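Local atomic coordinates of endoglucanase A (Clostridium longisporum, PDB entry 6Q1I), a protein that hydrolyses internal beta-1,4-glucosidic linkages in beta-glucan, lichenan and carboxymethylcellulose, and also acts on xylan, through the family 5 glycoside hydrolase domain present here. Residues D62-A67 against G331-S336; E98-C103 against K147-H152; L158-L163 against Y168-G173; A187-I192 against V204-Y209; Y260-E265 against A300-T305. One frame throughout, in Å; residues are numbered along the deposited sequence.

Contact 1: D62-A67 against G331-S336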
# COMPACT_ATOMS: atom_id res chain seq x y z
N ASP A 62 7.01 12.17 12.52
CA ASP A 62 7.91 13.29 12.31
C ASP A 62 9.26 12.83 11.78
O ASP A 62 9.85 13.49 10.92
CB ASP A 62 8.17 14.03 13.63
CG ASP A 62 6.94 14.70 14.22
OD1 ASP A 62 5.91 14.93 13.55
OD2 ASP A 62 7.05 15.08 15.42
N LYS A 63 9.78 11.72 12.31
CA LYS A 63 11.07 11.21 11.84
C LYS A 63 11.02 10.86 10.36
O LYS A 63 11.97 11.15 9.62
CB LYS A 63 11.45 9.98 12.68
CG LYS A 63 12.84 9.46 12.44
CD LYS A 63 13.88 10.20 13.27
CE LYS A 63 15.25 9.68 12.94
NZ LYS A 63 16.26 10.17 13.89
N ILE A 64 9.93 10.23 9.92
CA ILE A 64 9.77 9.88 8.51
C ILE A 64 9.68 11.14 7.64
O ILE A 64 10.37 11.25 6.61
CB ILE A 64 8.53 8.98 8.35
CG1 ILE A 64 8.72 7.67 9.12
CG2 ILE A 64 8.20 8.71 6.88
CD1 ILE A 64 9.94 6.88 8.73
N LYS A 65 8.85 12.10 8.04
CA LYS A 65 8.74 13.35 7.29
C LYS A 65 10.08 14.07 7.22
O LYS A 65 10.48 14.55 6.15
CB LYS A 65 7.69 14.25 7.95
CG LYS A 65 7.66 15.68 7.43
CD LYS A 65 7.26 15.76 5.97
CE LYS A 65 7.29 17.20 5.47
NZ LYS A 65 6.75 17.32 4.09
N ASN A 66 10.77 14.18 8.35
CA ASN A 66 12.02 14.93 8.36
C ASN A 66 13.14 14.23 7.60
O ASN A 66 14.11 14.88 7.21
CB ASN A 66 12.43 15.20 9.81
CG ASN A 66 11.52 16.21 10.48
OD1 ASN A 66 10.93 17.06 9.82
ND2 ASN A 66 11.40 16.11 11.79
N ALA A 67 13.03 12.93 7.35
CA ALA A 67 14.01 12.25 6.52
C ALA A 67 13.85 12.57 5.05
O ALA A 67 14.80 12.39 4.28
CB ALA A 67 13.91 10.74 6.73
N GLY A 331 12.29 -3.90 7.91
CA GLY A 331 12.32 -2.75 8.80
C GLY A 331 13.46 -1.80 8.49
O GLY A 331 14.61 -2.21 8.26
N LEU A 332 13.15 -0.50 8.53
CA LEU A 332 14.15 0.56 8.37
C LEU A 332 14.23 1.50 9.56
O LEU A 332 15.34 1.85 9.99
CB LEU A 332 13.90 1.38 7.09
CG LEU A 332 14.16 0.67 5.77
CD1 LEU A 332 13.92 1.63 4.62
CD2 LEU A 332 15.57 0.08 5.69
N LEU A 333 13.10 1.97 10.08
CA LEU A 333 13.07 2.82 11.26
C LEU A 333 12.84 1.97 12.50
O LEU A 333 11.83 1.26 12.59
CB LEU A 333 11.95 3.86 11.15
CG LEU A 333 11.77 4.75 12.38
CD1 LEU A 333 12.98 5.66 12.56
CD2 LEU A 333 10.48 5.56 12.28
N ASN A 334 13.74 2.04 13.47
CA ASN A 334 13.52 1.39 14.75
C ASN A 334 12.56 2.27 15.55
O ASN A 334 12.92 3.36 15.99
CB ASN A 334 14.85 1.23 15.48
CG ASN A 334 14.70 0.50 16.80
OD1 ASN A 334 13.71 0.65 17.50
ND2 ASN A 334 15.71 -0.29 17.14
N ARG A 335 11.32 1.81 15.70
CA ARG A 335 10.29 2.66 16.29
C ARG A 335 10.47 2.85 17.78
O ARG A 335 9.89 3.78 18.34
CB ARG A 335 8.91 2.09 16.00
CG ARG A 335 8.57 2.12 14.53
CD ARG A 335 7.16 1.70 14.28
NE ARG A 335 6.99 1.19 12.92
CZ ARG A 335 5.89 0.57 12.51
NH1 ARG A 335 4.88 0.43 13.35
NH2 ARG A 335 5.80 0.08 11.29
N SER A 336 11.25 2.00 18.44
CA SER A 336 11.48 2.17 19.87
C SER A 336 12.58 3.18 20.17
O SER A 336 12.51 3.87 21.19
CB SER A 336 11.80 0.81 20.51
OG SER A 336 10.65 -0.03 20.48
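Leu333 meets Lys63 and Ile64 in a small, largely buried apolar contact on the outside of the barrel, where the loop that follows strand 314-318 passes helix 58-67. Each methyl of the leucine has its own partner. Leu333 CD1 rests on the aliphatic stem of Lys63, 3.8 Å from Lys63 CG, while Leu333 CD2 lies 3.8 Å from Ile64 CD1. Lys63 can offer its stem because its chain bends at chi2 (85°), which carries the ammonium end away from the leucine; NZ makes a weak hydrogen bond to Leu338 O. Ile64 also packs on Trp25 of strand 23-27, so it lies between the loop and the first barrel strand. Asp318 OD2 accepts from the backbone N of Leu333, and beyond it Asn334 OD1 accepts from Ser336 N at 3.0 Å, forming an Asx turn. The segment after the last strand of a (beta/alpha)8 barrel closes against the helix following the first, consistent with the circular order of this fold, whose last strand neighbours its first.

Contact 2: E98-C103 against K147-H152; sequences EVVDYC and KDYDDH
With CG anti to the carbonyl carbon in both residues (chi1 near -77° in Asp101 and Tyr149), the carboxylate of the one and the phenol of the other are brought together between helix 90-105 and the loop 147-152. This is a contact on the outside of the TIM barrel: the helix follows strand 71-74, and the loop leads from helix 128-145 into strand 153-156. Tyr149 OH donates to Asp101 OD1 over 2.6 Å, a short bond. The oxygen is met on its syn side, with the hydroxyl 22° out of the carboxylate plane. The two side chains cross at about a right angle, yet their flat groups are nearly coplanar, 12° apart, and OD1 therefore sits at the edge of the ring rather than over a face. The negative charge of the aspartate would probably polarise the phenol O-H. Deeper in, Val100 packs against the same ring and also on Ile74 of the barrel wall, joining the polar bond to the apolar layer behind the helix. The Tyr149 ring also meets that of Phe146, and its backbone O is held by Arg202 and Asn198. The loop then tightens in an Asx turn, in which Asp150 OD1 accepts from His152 N. The apolar part of the contact is made by Val100 CG1, which lies 4.1 Å from Tyr149 CE2.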
# COMPACT_ATOMS: atom_id res chain seq x y z
N GLU A 98 -6.62 9.56 14.31
CA GLU A 98 -5.52 10.22 14.99
C GLU A 98 -4.19 9.96 14.28
O GLU A 98 -3.36 10.88 14.14
CB GLU A 98 -5.46 9.80 16.47
CG GLU A 98 -4.37 10.50 17.30
CD GLU A 98 -4.69 11.94 17.74
OE1 GLU A 98 -5.74 12.50 17.35
OE2 GLU A 98 -3.88 12.53 18.49
N VAL A 99 -3.96 8.73 13.83
CA VAL A 99 -2.72 8.42 13.12
C VAL A 99 -2.69 9.12 11.76
O VAL A 99 -1.66 9.68 11.36
CB VAL A 99 -2.54 6.89 12.99
CG1 VAL A 99 -1.34 6.56 12.13
CG2 VAL A 99 -2.40 6.27 14.38
N VAL A 100 -3.82 9.13 11.05
CA VAL A 100 -3.92 9.92 9.82
C VAL A 100 -3.58 11.38 10.11
O VAL A 100 -2.83 12.02 9.36
CB VAL A 100 -5.31 9.77 9.19
CG1 VAL A 100 -5.55 10.83 8.10
CG2 VAL A 100 -5.51 8.37 8.63
N ASP A 101 -4.10 11.93 11.21
CA ASP A 101 -3.85 13.33 11.54
C ASP A 101 -2.36 13.61 11.82
O ASP A 101 -1.86 14.68 11.47
CB ASP A 101 -4.71 13.77 12.73
CG ASP A 101 -6.17 14.02 12.36
OD1 ASP A 101 -6.48 14.27 11.18
OD2 ASP A 101 -7.03 13.99 13.27
N TYR A 102 -1.64 12.67 12.46
CA TYR A 102 -0.20 12.86 12.63
C TYR A 102 0.44 13.16 11.28
O TYR A 102 1.29 14.04 11.16
CB TYR A 102 0.49 11.61 13.20
CG TYR A 102 0.10 11.12 14.58
CD1 TYR A 102 -0.49 11.95 15.52
CD2 TYR A 102 0.37 9.81 14.94
CE1 TYR A 102 -0.83 11.45 16.78
CE2 TYR A 102 0.05 9.32 16.17
CZ TYR A 102 -0.55 10.13 17.09
OH TYR A 102 -0.87 9.57 18.31
N CYS A 103 0.06 12.38 10.27
CA CYS A 103 0.68 12.45 8.95
C CYS A 103 0.23 13.69 8.19
O CYS A 103 1.06 14.40 7.60
CB CYS A 103 0.32 11.20 8.16
SG CYS A 103 0.87 9.63 8.90
N LYS A 147 -14.46 12.54 5.09
CA LYS A 147 -15.00 13.28 3.96
C LYS A 147 -14.40 14.68 3.84
O LYS A 147 -14.22 15.19 2.73
CB LYS A 147 -16.52 13.38 4.08
CG LYS A 147 -17.19 14.18 2.99
CD LYS A 147 -18.71 14.17 3.11
CE LYS A 147 -19.32 15.24 2.21
NZ LYS A 147 -20.78 15.09 2.02
N ASP A 148 -14.11 15.34 4.97
CA ASP A 148 -13.69 16.74 4.93
C ASP A 148 -12.19 16.93 4.78
O ASP A 148 -11.72 18.07 4.75
CB ASP A 148 -14.20 17.46 6.18
CG ASP A 148 -15.71 17.55 6.21
OD1 ASP A 148 -16.33 17.62 5.12
OD2 ASP A 148 -16.29 17.52 7.32
N TYR A 149 -11.42 15.84 4.70
CA TYR A 149 -9.98 15.95 4.50
C TYR A 149 -9.67 16.44 3.09
O TYR A 149 -10.38 16.13 2.12
CB TYR A 149 -9.33 14.59 4.77
CG TYR A 149 -9.21 14.32 6.25
CD1 TYR A 149 -10.34 14.12 7.03
CD2 TYR A 149 -7.98 14.34 6.88
CE1 TYR A 149 -10.24 13.93 8.39
CE2 TYR A 149 -7.88 14.15 8.25
CZ TYR A 149 -9.01 13.94 9.00
OH TYR A 149 -8.93 13.76 10.36
N ASP A 150 -8.60 17.21 2.98
CA ASP A 150 -8.15 17.76 1.70
C ASP A 150 -7.49 16.68 0.85
O ASP A 150 -7.46 15.50 1.20
CB ASP A 150 -7.29 19.01 1.93
CG ASP A 150 -5.90 18.71 2.49
OD1 ASP A 150 -5.39 17.58 2.37
OD2 ASP A 150 -5.30 19.67 3.03
N ASP A 151 -6.97 17.09 -0.31
CA ASP A 151 -6.51 16.13 -1.31
C ASP A 151 -5.18 15.48 -0.99
O ASP A 151 -4.71 14.65 -1.77
CB ASP A 151 -6.51 16.73 -2.72
CG ASP A 151 -5.44 17.79 -2.93
OD1 ASP A 151 -4.61 18.07 -2.03
OD2 ASP A 151 -5.44 18.35 -4.04
N HIS A 152 -4.58 15.78 0.16
CA HIS A 152 -3.44 14.98 0.58
C HIS A 152 -3.84 13.60 1.06
O HIS A 152 -2.98 12.71 1.12
CB HIS A 152 -2.64 15.69 1.66
CG HIS A 152 -1.76 16.77 1.12
ND1 HIS A 152 -2.25 17.98 0.69
CD2 HIS A 152 -0.42 16.81 0.92
CE1 HIS A 152 -1.25 18.73 0.26
NE2 HIS A 152 -0.13 18.04 0.39

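Contact 3: L158-L163 against Y168-G173; sequences LNQPRL and YEWTGG. Unlike the reference sequence in segment 158-163: Gln160 (reference Glu).
Arg162 meets Glu169 at the edge of its guanidinium and lays one face over the indole of Trp170. The salt bridge runs from Arg162 NE to Glu169 OE2 at 2.9 Å, into the anti lone pair, and a weak bond from NH2 reaches the same oxygen. A water also joins NH2 to OE2, so that this oxygen receives two hydrogen bonds and a weak third. Guanidinium and indole planes are 23° apart, with Arg162 NE 3.3 Å from Trp170 CZ2. Arg162 CD adds a CH-pi contact, 4.0 Å from the centroid of the Trp170 six-membered ring. At the edge of the indole, Gln160 OE1 approaches Trp170 CH2 to 3.7 Å. Arg162 CG stands between the backbone N and the carbonyl carbon (chi1 65°) and the chain runs extended to NE, bringing the guanidinium to both partners. In the next shell, Arg162 NH1 donates to Gln160 O at 2.9 Å, and Gly165 N binds Glu169 OE1; these help to hold the guanidinium and the carboxylate. Gln160, held by His234 through NE2, and nearby Gln284 replace residues assigned by similarity as proton donor and nucleophile, placing this loop beside the family 5 active site, beyond the fourth barrel strand.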
# COMPACT_ATOMS: atom_id res chain seq x y z
N LEU A 158 -8.66 -1.64 -1.90
CA LEU A 158 -8.28 -2.98 -1.47
C LEU A 158 -6.77 -3.08 -1.58
O LEU A 158 -6.13 -2.30 -2.29
CB LEU A 158 -8.92 -4.05 -2.37
CG LEU A 158 -10.44 -4.17 -2.34
CD1 LEU A 158 -10.91 -5.06 -3.48
CD2 LEU A 158 -10.92 -4.69 -1.01
N ASN A 159 -6.20 -4.09 -0.91
CA ASN A 159 -4.75 -4.26 -0.82
C ASN A 159 -4.23 -5.23 -1.88
O ASN A 159 -3.78 -4.80 -2.95
CB ASN A 159 -4.39 -4.73 0.59
CG ASN A 159 -2.92 -4.98 0.74
OD1 ASN A 159 -2.10 -4.22 0.24
ND2 ASN A 159 -2.58 -6.06 1.44
N GLN A 160 -4.28 -6.53 -1.60
CA GLN A 160 -3.81 -7.57 -2.52
C GLN A 160 -4.92 -8.60 -2.72
O GLN A 160 -4.74 -9.79 -2.44
CB GLN A 160 -2.54 -8.22 -1.99
CG GLN A 160 -1.36 -7.25 -1.92
CD GLN A 160 -0.07 -7.91 -1.48
OE1 GLN A 160 -0.05 -9.03 -0.99
NE2 GLN A 160 1.01 -7.20 -1.67
N PRO A 161 -6.07 -8.17 -3.24
CA PRO A 161 -7.22 -9.07 -3.31
C PRO A 161 -6.96 -10.24 -4.25
O PRO A 161 -6.55 -10.04 -5.40
CB PRO A 161 -8.34 -8.16 -3.82
CG PRO A 161 -7.64 -7.10 -4.59
CD PRO A 161 -6.37 -6.85 -3.81
N ARG A 162 -7.20 -11.45 -3.77
CA ARG A 162 -6.78 -12.65 -4.49
C ARG A 162 -7.52 -13.86 -3.94
O ARG A 162 -8.21 -13.78 -2.91
CB ARG A 162 -5.26 -12.86 -4.35
CG ARG A 162 -4.83 -13.15 -2.91
CD ARG A 162 -3.33 -13.02 -2.69
NE ARG A 162 -2.93 -13.40 -1.34
CZ ARG A 162 -2.91 -12.59 -0.28
NH1 ARG A 162 -3.28 -11.32 -0.39
NH2 ARG A 162 -2.51 -13.04 0.90
N LEU A 163 -7.35 -15.01 -4.62
CA LEU A 163 -7.97 -16.27 -4.21
C LEU A 163 -7.09 -16.95 -3.16
O LEU A 163 -6.38 -17.93 -3.43
CB LEU A 163 -8.21 -17.17 -5.41
CG LEU A 163 -9.24 -16.71 -6.44
CD1 LEU A 163 -9.18 -17.58 -7.70
CD2 LEU A 163 -10.66 -16.74 -5.86
N TYR A 168 -4.30 -20.65 -7.24
CA TYR A 168 -4.23 -19.43 -8.01
C TYR A 168 -3.87 -18.20 -7.18
O TYR A 168 -3.84 -17.08 -7.73
CB TYR A 168 -5.58 -19.18 -8.67
CG TYR A 168 -6.03 -20.27 -9.61
CD1 TYR A 168 -5.45 -20.40 -10.87
CD2 TYR A 168 -7.05 -21.17 -9.26
CE1 TYR A 168 -5.86 -21.37 -11.76
CE2 TYR A 168 -7.48 -22.15 -10.15
CZ TYR A 168 -6.87 -22.25 -11.40
OH TYR A 168 -7.25 -23.20 -12.32
N GLU A 169 -3.60 -18.37 -5.89
CA GLU A 169 -3.38 -17.23 -5.00
C GLU A 169 -2.26 -16.33 -5.52
O GLU A 169 -2.43 -15.11 -5.60
CB GLU A 169 -3.06 -17.72 -3.59
CG GLU A 169 -2.76 -16.59 -2.62
CD GLU A 169 -2.73 -16.99 -1.16
OE1 GLU A 169 -2.88 -18.20 -0.84
OE2 GLU A 169 -2.57 -16.06 -0.34
N TRP A 170 -1.12 -16.92 -5.86
CA TRP A 170 0.10 -16.18 -6.19
C TRP A 170 0.52 -16.34 -7.65
O TRP A 170 1.64 -15.97 -8.00
CB TRP A 170 1.24 -16.58 -5.25
CG TRP A 170 0.99 -16.22 -3.83
CD1 TRP A 170 0.91 -17.07 -2.76
CD2 TRP A 170 0.77 -14.90 -3.30
NE1 TRP A 170 0.68 -16.36 -1.61
CE2 TRP A 170 0.59 -15.02 -1.91
CE3 TRP A 170 0.72 -13.62 -3.88
CZ2 TRP A 170 0.36 -13.92 -1.08
CZ3 TRP A 170 0.49 -12.52 -3.05
CH2 TRP A 170 0.32 -12.68 -1.67
N THR A 171 -0.38 -16.83 -8.50
CA THR A 171 -0.08 -17.04 -9.91
C THR A 171 -0.84 -16.10 -10.83
O THR A 171 -0.83 -16.30 -12.04
CB THR A 171 -0.40 -18.49 -10.30
OG1 THR A 171 -1.81 -18.70 -10.13
CG2 THR A 171 0.37 -19.47 -9.43
N GLY A 172 -1.52 -15.10 -10.29
CA GLY A 172 -2.25 -14.15 -11.11
C GLY A 172 -3.73 -14.41 -11.26
O GLY A 172 -4.39 -13.70 -12.03
N GLY A 173 -4.26 -15.41 -10.56
CA GLY A 173 -5.69 -15.59 -10.52
C GLY A 173 -6.26 -16.28 -11.75
O GLY A 173 -5.58 -17.01 -12.48
O HOH W 1 -1.72 -15.60 2.09

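Contact 4: A187-I192 against V204-Y209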
# COMPACT_ATOMS: atom_id res chain seq x y z
N ALA A 187 -17.23 -1.16 -6.96
CA ALA A 187 -18.25 -1.01 -5.93
C ALA A 187 -17.75 -0.13 -4.79
O ALA A 187 -18.49 0.72 -4.29
CB ALA A 187 -18.67 -2.38 -5.39
N ALA A 188 -16.50 -0.33 -4.37
CA ALA A 188 -15.93 0.53 -3.34
C ALA A 188 -15.86 1.97 -3.81
O ALA A 188 -16.20 2.90 -3.06
CB ALA A 188 -14.53 0.02 -2.98
N LEU A 189 -15.42 2.19 -5.06
CA LEU A 189 -15.35 3.54 -5.60
C LEU A 189 -16.73 4.19 -5.64
O LEU A 189 -16.88 5.37 -5.30
CB LEU A 189 -14.74 3.50 -7.00
CG LEU A 189 -14.62 4.84 -7.73
CD1 LEU A 189 -13.69 5.79 -7.02
CD2 LEU A 189 -14.16 4.60 -9.15
N GLU A 190 -17.76 3.45 -6.06
CA GLU A 190 -19.10 4.02 -6.12
C GLU A 190 -19.54 4.48 -4.74
O GLU A 190 -20.13 5.55 -4.59
CB GLU A 190 -20.08 2.99 -6.69
CG GLU A 190 -21.42 3.56 -7.14
CD GLU A 190 -22.45 3.73 -6.03
OE1 GLU A 190 -22.34 3.08 -4.96
OE2 GLU A 190 -23.40 4.51 -6.26
N SER A 191 -19.26 3.68 -3.71
CA SER A 191 -19.62 4.05 -2.35
C SER A 191 -18.87 5.28 -1.87
O SER A 191 -19.45 6.14 -1.20
CB SER A 191 -19.39 2.86 -1.41
OG SER A 191 -20.26 1.79 -1.74
N ILE A 192 -17.58 5.40 -2.22
CA ILE A 192 -16.81 6.59 -1.87
C ILE A 192 -17.45 7.82 -2.51
O ILE A 192 -17.74 8.82 -1.84
CB ILE A 192 -15.34 6.43 -2.31
CG1 ILE A 192 -14.63 5.34 -1.48
CG2 ILE A 192 -14.61 7.75 -2.24
CD1 ILE A 192 -13.33 4.84 -2.11
N VAL A 204 -8.46 8.04 -5.81
CA VAL A 204 -8.71 6.69 -5.31
C VAL A 204 -7.81 5.71 -6.04
O VAL A 204 -7.93 5.54 -7.26
CB VAL A 204 -10.19 6.29 -5.44
CG1 VAL A 204 -10.39 4.85 -4.96
CG2 VAL A 204 -11.09 7.25 -4.67
N MET A 205 -6.92 5.07 -5.30
CA MET A 205 -6.11 3.95 -5.77
C MET A 205 -6.91 2.66 -5.70
O MET A 205 -7.72 2.46 -4.79
CB MET A 205 -4.88 3.80 -4.88
CG MET A 205 -3.83 4.87 -5.09
SD MET A 205 -2.49 4.90 -3.88
CE MET A 205 -1.87 3.24 -4.02
N MET A 206 -6.67 1.77 -6.67
CA MET A 206 -7.28 0.45 -6.65
C MET A 206 -6.34 -0.53 -7.31
O MET A 206 -5.68 -0.18 -8.30
CB MET A 206 -8.64 0.42 -7.36
CG MET A 206 -8.64 0.98 -8.76
SD MET A 206 -10.30 1.17 -9.44
CE MET A 206 -11.08 2.12 -8.20
N PRO A 207 -6.23 -1.75 -6.77
CA PRO A 207 -5.20 -2.68 -7.24
C PRO A 207 -5.65 -3.60 -8.35
O PRO A 207 -6.84 -3.86 -8.57
CB PRO A 207 -4.91 -3.52 -5.99
CG PRO A 207 -6.24 -3.57 -5.30
CD PRO A 207 -6.85 -2.22 -5.52
N THR A 208 -4.64 -4.12 -9.06
CA THR A 208 -4.80 -5.33 -9.83
C THR A 208 -5.03 -6.51 -8.88
O THR A 208 -4.88 -6.40 -7.66
CB THR A 208 -3.52 -5.60 -10.61
OG1 THR A 208 -2.45 -5.68 -9.66
CG2 THR A 208 -3.22 -4.51 -11.62
N TYR A 209 -5.37 -7.67 -9.45
CA TYR A 209 -5.42 -8.90 -8.67
C TYR A 209 -4.08 -9.10 -7.97
O TYR A 209 -3.02 -9.05 -8.60
CB TYR A 209 -5.74 -10.08 -9.59
CG TYR A 209 -5.78 -11.44 -8.92
CD1 TYR A 209 -6.98 -12.06 -8.59
CD2 TYR A 209 -4.60 -12.12 -8.66
CE1 TYR A 209 -7.01 -13.31 -7.99
CE2 TYR A 209 -4.62 -13.37 -8.05
CZ TYR A 209 -5.82 -13.96 -7.73
OH TYR A 209 -5.85 -15.21 -7.13
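Val204, on the barrel strand 204-208, presents its two methyls to helix 175-194, and the tips of Leu189 and Ile192 close over them. This is the helix-on-sheet layer of a (beta/alpha)8 barrel: the helix precedes this strand, and the axes of 187-192 and 204-208 run almost antiparallel, at 168°, approaching to 10.1 Å. Leu189 CD1 lodges against the branch point of Val204, nearly equidistant from both methyls, the nearer being Val204 CG2 at 3.8 Å. Ile192 comes from one helical turn further on and meets the valine tip to tip. Two residues along the strand, Met206 supplies the other bump. Its CG stands between the backbone N and the carbonyl carbon (chi1 52°), and a bend at chi3 (54°) turns the methyl back to the helix, where it touches both CB and CD2 of Leu189. The leucine thus fits between the valine and the methionine. Val229 of the next strand touches both Leu189 and Met206, and Trp139 of helix 128-145 packs on Ile192, so that strand and that helix add to the same apolar layer. The methionine and leucine side chains cross at about a right angle, with Met206 CE 4.1 Å from Leu189 CD2.

Contact 5: Y260-E265 against A300-T305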
# COMPACT_ATOMS: atom_id res chain seq x y z
N TYR A 260 18.77 -3.05 -16.18
CA TYR A 260 17.92 -3.14 -17.36
C TYR A 260 16.60 -3.81 -17.03
O TYR A 260 15.53 -3.35 -17.45
CB TYR A 260 18.65 -3.92 -18.45
CG TYR A 260 17.79 -4.20 -19.66
CD1 TYR A 260 17.62 -3.24 -20.64
CD2 TYR A 260 17.15 -5.42 -19.82
CE1 TYR A 260 16.83 -3.49 -21.75
CE2 TYR A 260 16.36 -5.68 -20.93
CZ TYR A 260 16.22 -4.71 -21.89
OH TYR A 260 15.43 -4.94 -23.00
N SER A 261 16.65 -4.91 -16.27
CA SER A 261 15.44 -5.63 -15.93
C SER A 261 14.48 -4.75 -15.15
O SER A 261 13.26 -4.77 -15.41
CB SER A 261 15.80 -6.87 -15.11
OG SER A 261 16.57 -7.77 -15.88
N LEU A 262 14.99 -3.98 -14.19
CA LEU A 262 14.11 -3.12 -13.43
C LEU A 262 13.55 -2.01 -14.30
O LEU A 262 12.37 -1.66 -14.19
CB LEU A 262 14.84 -2.57 -12.19
CG LEU A 262 14.00 -1.77 -11.20
CD1 LEU A 262 12.79 -2.55 -10.71
CD2 LEU A 262 14.86 -1.34 -10.03
N ASP A 263 14.37 -1.44 -15.18
CA ASP A 263 13.89 -0.40 -16.09
C ASP A 263 12.74 -0.91 -16.96
O ASP A 263 11.74 -0.21 -17.14
CB ASP A 263 15.04 0.12 -16.96
CG ASP A 263 16.02 0.98 -16.19
OD1 ASP A 263 15.65 1.57 -15.16
OD2 ASP A 263 17.18 1.10 -16.65
N VAL A 264 12.88 -2.11 -17.53
CA VAL A 264 11.82 -2.65 -18.39
C VAL A 264 10.55 -2.89 -17.58
O VAL A 264 9.44 -2.65 -18.06
CB VAL A 264 12.32 -3.92 -19.10
CG1 VAL A 264 11.17 -4.65 -19.77
CG2 VAL A 264 13.39 -3.55 -20.13
N GLU A 265 10.70 -3.39 -16.35
CA GLU A 265 9.54 -3.61 -15.49
C GLU A 265 8.81 -2.30 -15.20
O GLU A 265 7.58 -2.21 -15.33
CB GLU A 265 10.00 -4.29 -14.20
CG GLU A 265 8.91 -4.49 -13.17
CD GLU A 265 9.40 -5.17 -11.90
OE1 GLU A 265 10.54 -5.68 -11.89
OE2 GLU A 265 8.65 -5.16 -10.90
N ALA A 300 17.79 0.25 -3.66
CA ALA A 300 16.89 1.30 -3.19
C ALA A 300 17.07 2.59 -3.99
O ALA A 300 16.09 3.20 -4.43
CB ALA A 300 17.14 1.56 -1.70
N GLU A 301 18.32 3.03 -4.18
CA GLU A 301 18.54 4.27 -4.90
C GLU A 301 18.11 4.14 -6.35
O GLU A 301 17.43 5.01 -6.90
CB GLU A 301 20.00 4.72 -4.84
CG GLU A 301 20.17 6.05 -5.58
CD GLU A 301 21.59 6.55 -5.67
OE1 GLU A 301 22.49 5.95 -5.06
OE2 GLU A 301 21.79 7.57 -6.36
N TYR A 302 18.51 3.04 -7.00
CA TYR A 302 18.21 2.90 -8.42
C TYR A 302 16.70 2.81 -8.64
O TYR A 302 16.16 3.43 -9.55
CB TYR A 302 18.90 1.67 -8.99
CG TYR A 302 18.87 1.68 -10.50
CD1 TYR A 302 19.90 2.28 -11.22
CD2 TYR A 302 17.80 1.15 -11.21
CE1 TYR A 302 19.87 2.32 -12.59
CE2 TYR A 302 17.77 1.19 -12.59
CZ TYR A 302 18.81 1.79 -13.27
OH TYR A 302 18.82 1.85 -14.64
N TYR A 303 16.02 2.04 -7.78
CA TYR A 303 14.58 1.86 -7.89
C TYR A 303 13.86 3.20 -7.79
O TYR A 303 13.02 3.53 -8.63
CB TYR A 303 14.14 0.89 -6.80
CG TYR A 303 12.76 0.27 -6.91
CD1 TYR A 303 11.61 1.05 -7.00
CD2 TYR A 303 12.60 -1.11 -6.85
CE1 TYR A 303 10.35 0.48 -7.06
CE2 TYR A 303 11.34 -1.69 -6.90
CZ TYR A 303 10.22 -0.89 -7.01
OH TYR A 303 8.96 -1.44 -7.06
N VAL A 304 14.16 3.98 -6.75
CA VAL A 304 13.47 5.26 -6.57
C VAL A 304 13.78 6.20 -7.73
O VAL A 304 12.89 6.89 -8.23
CB VAL A 304 13.80 5.88 -5.21
CG1 VAL A 304 13.18 7.25 -5.10
CG2 VAL A 304 13.31 4.99 -4.08
N THR A 305 15.04 6.27 -8.15
CA THR A 305 15.39 7.15 -9.27
C THR A 305 14.63 6.75 -10.53
O THR A 305 14.04 7.59 -11.20
CB THR A 305 16.90 7.10 -9.55
OG1 THR A 305 17.64 7.51 -8.39
CG2 THR A 305 17.27 8.03 -10.70
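The helical segments 260-265 and 300-305, of helices 256-275 and 293-309, run in the same general direction, crossing at -29° with axes approaching to 10.6 Å, and the backbones are nearest at Leu262 and Tyr303, whose CA atoms are 7.5 Å apart. Leu262 fills the space between the helices. Leu262 CD2 lies 3.9 Å from Tyr303 CD2 and close to that residue's CA, and CD1 approaches the same ring carbon. Leu262 CD2 also reaches the edge of the Tyr302 ring, 4.0 Å from Tyr302 CD2. Such side-by-side packing of successive helices builds the outer layer of the TIM barrel, these two flanking strand 280-285 in the chain. Tyr303 turns toward the barrel, where its ring stacks with Phe285 and its OH bonds to Ala235 O. Tyr302 instead spans the gap: CG is anti to the backbone N, directing the phenol across to Asp263. Tyr302 OH donates to Asp263 OD2 over 2.7 Å, meeting that oxygen on the syn side but 22° out of the carboxylate plane. Ring and carboxylate are inclined at 36°, and Asp263 OD1 lies at the ring edge, 3.4 Å from Tyr302 CE2. Arg310 forms a long, weak ion pair with OD1.

From the N terminus, the chain first enters contact 1 at 62-67, which closes only at 331-336, after 263 intervening residues; the other four contacts fall within that span, one after another, and none cross. Contact 2 ties the helix after the second barrel strand to the loop entering the fourth. Contact 3 closes a short loop after the fourth strand, and contact 4 sets the following helix on the fifth. These two touch: Tyr209 OH lies 2.8 Å from Tyr168 O and 2.9 Å from Leu163 N, probable hydrogen bonds. Contact 5 joins the helices before and after the seventh strand. Contacts 1 and 3 lie on opposite sides of the chain's centre.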